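Local coordinates for protein dnab-like replicative helicase (Bacillus phage SPP1, PDB 3BH0) that probably unwinds duplex DNA in the 5'-3' direction at the phage replication fork, powered by ATP hydrolysis, this chain being its ATPase domain, at residues A[71-76]-A[261-266]. Numbering follows the deposited sequence.
Sequences VLIAAR and EFLYRD
Glu261 joins strand 70-74 through its backbone N and O, which belong to two successive peptide units: its N donates to Leu72 O at 2.7 Å, a fairly straight bond (162° at the hydrogen), and its O receives Ala74 N at 3.1 Å. Ile73, between those two partners, is its parallel bridge mate, and the two side chains run side by side on one face of the sheet, Ile73 CG1 lying 3.7 Å from Glu261 CG. A glutamate suits this buried place because its methylenes pack like an aliphatic chain while the carboxylate is carried on, extended beyond CG, to Tyr65 OH, which bonds OE1. Phe262 turns to the other face with Ala74. Its CG stands anti to the carbonyl carbon (chi1 -67°), which brings CD1 to 3.8 Å from Ala74 CB and sets the ring edge in plane with Ala74 O; the small methyl leaves room for the ring. These strands are central neighbours in the RecA-like sheet of DnaB-family helicases, and strand 70-74 runs directly into a probable Walker A P-loop, where Ala75 O accepts a bond from Lys81 NZ. Leu263 continues the alternation: its N reaches Ala74 O at 3.2 Å, while CD2 meets Ile73 CG2 at 3.9 Å, and both side chains also touch Phe84 of helix 81-93, branched aliphatic chains suited to the apolar layer between sheet and helix. Ala75 CB rests 3.8 Å from Leu263 CB, the alanine setting a small apolar group against Leu263 where the pairing passes to a water, which donates to Leu263 O and accepts from Arg76 N.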
# COMPACT_ATOMS: atom_id res chain seq x y z
N VAL A 71 -7.27 3.44 1.21
CA VAL A 71 -6.92 2.79 -0.04
C VAL A 71 -6.63 1.31 0.13
O VAL A 71 -6.02 0.86 1.10
CB VAL A 71 -5.85 3.58 -0.89
CG1 VAL A 71 -5.26 4.71 -0.13
CG2 VAL A 71 -4.77 2.69 -1.46
N LEU A 72 -7.16 0.56 -0.83
CA LEU A 72 -7.09 -0.88 -0.87
C LEU A 72 -6.22 -1.34 -2.05
O LEU A 72 -6.37 -0.87 -3.17
CB LEU A 72 -8.52 -1.42 -1.00
CG LEU A 72 -8.74 -2.84 -0.51
CD1 LEU A 72 -8.76 -2.86 1.03
CD2 LEU A 72 -10.03 -3.37 -1.10
N ILE A 73 -5.27 -2.22 -1.75
CA ILE A 73 -4.44 -2.86 -2.75
C ILE A 73 -4.79 -4.33 -2.67
O ILE A 73 -4.38 -5.03 -1.74
CB ILE A 73 -2.91 -2.65 -2.51
CG1 ILE A 73 -2.56 -1.16 -2.55
CG2 ILE A 73 -2.11 -3.39 -3.57
CD1 ILE A 73 -1.17 -0.84 -2.06
N ALA A 74 -5.59 -4.77 -3.63
CA ALA A 74 -6.02 -6.14 -3.69
C ALA A 74 -5.47 -6.89 -4.92
O ALA A 74 -5.36 -6.34 -6.02
CB ALA A 74 -7.53 -6.22 -3.62
N ALA A 75 -5.10 -8.14 -4.73
CA ALA A 75 -4.58 -8.95 -5.83
C ALA A 75 -4.58 -10.40 -5.43
O ALA A 75 -4.48 -10.72 -4.25
CB ALA A 75 -3.15 -8.52 -6.20
N ARG A 76 -4.70 -11.26 -6.43
CA ARG A 76 -4.44 -12.68 -6.30
C ARG A 76 -2.96 -12.91 -5.92
O ARG A 76 -2.15 -11.98 -6.02
CB ARG A 76 -4.82 -13.38 -7.60
CG ARG A 76 -6.31 -13.35 -7.91
CD ARG A 76 -7.10 -14.26 -6.97
NE ARG A 76 -6.58 -15.61 -6.97
CZ ARG A 76 -6.56 -16.42 -5.91
NH1 ARG A 76 -7.04 -16.04 -4.73
NH2 ARG A 76 -6.02 -17.63 -6.03
N GLU A 261 -6.89 -0.27 -5.76
CA GLU A 261 -5.99 -0.64 -6.82
C GLU A 261 -5.77 -2.16 -6.86
O GLU A 261 -5.30 -2.75 -5.91
CB GLU A 261 -4.69 0.17 -6.76
CG GLU A 261 -4.24 0.56 -5.39
CD GLU A 261 -3.29 1.74 -5.38
OE1 GLU A 261 -3.77 2.87 -5.49
OE2 GLU A 261 -2.07 1.55 -5.21
N PHE A 262 -6.20 -2.76 -7.97
CA PHE A 262 -5.92 -4.16 -8.26
C PHE A 262 -4.59 -4.28 -8.98
O PHE A 262 -4.20 -3.39 -9.74
CB PHE A 262 -7.01 -4.76 -9.15
CG PHE A 262 -8.37 -4.87 -8.50
CD1 PHE A 262 -8.51 -5.36 -7.21
CD2 PHE A 262 -9.51 -4.55 -9.22
CE1 PHE A 262 -9.78 -5.48 -6.63
CE2 PHE A 262 -10.78 -4.68 -8.66
CZ PHE A 262 -10.91 -5.15 -7.36
N LEU A 263 -3.89 -5.38 -8.72
CA LEU A 263 -2.69 -5.74 -9.46
C LEU A 263 -2.96 -6.99 -10.29
O LEU A 263 -3.59 -7.93 -9.84
CB LEU A 263 -1.51 -5.99 -8.51
CG LEU A 263 -0.63 -4.85 -7.97
CD1 LEU A 263 -1.21 -3.44 -8.09
CD2 LEU A 263 -0.31 -5.14 -6.54
N TYR A 264 -2.47 -6.96 -11.52
CA TYR A 264 -2.58 -8.09 -12.42
C TYR A 264 -1.28 -8.18 -13.18
O TYR A 264 -0.81 -7.19 -13.73
CB TYR A 264 -3.75 -7.86 -13.37
CG TYR A 264 -3.92 -8.91 -14.43
CD1 TYR A 264 -4.51 -10.13 -14.14
CD2 TYR A 264 -3.53 -8.67 -15.74
CE1 TYR A 264 -4.69 -11.09 -15.12
CE2 TYR A 264 -3.69 -9.62 -16.73
CZ TYR A 264 -4.27 -10.83 -16.41
OH TYR A 264 -4.45 -11.78 -17.39
N ARG A 265 -0.71 -9.38 -13.18
CA ARG A 265 0.54 -9.64 -13.89
C ARG A 265 0.25 -10.69 -14.96
O ARG A 265 0.18 -11.88 -14.67
CB ARG A 265 1.58 -10.10 -12.87
CG ARG A 265 2.99 -10.17 -13.38
CD ARG A 265 3.91 -10.66 -12.28
NE ARG A 265 4.77 -11.73 -12.79
CZ ARG A 265 4.73 -13.00 -12.38
NH1 ARG A 265 3.89 -13.38 -11.42
NH2 ARG A 265 5.54 -13.88 -12.94
N ASP A 266 0.05 -10.24 -16.20
CA ASP A 266 -0.46 -11.11 -17.28
C ASP A 266 0.36 -12.38 -17.51
O ASP A 266 -0.20 -13.43 -17.84
CB ASP A 266 -0.64 -10.34 -18.61
CG ASP A 266 -1.45 -11.13 -19.66
OD1 ASP A 266 -2.59 -10.74 -19.98
OD2 ASP A 266 -0.97 -12.14 -20.17
O HOH W 1 -5.10 -10.08 -9.08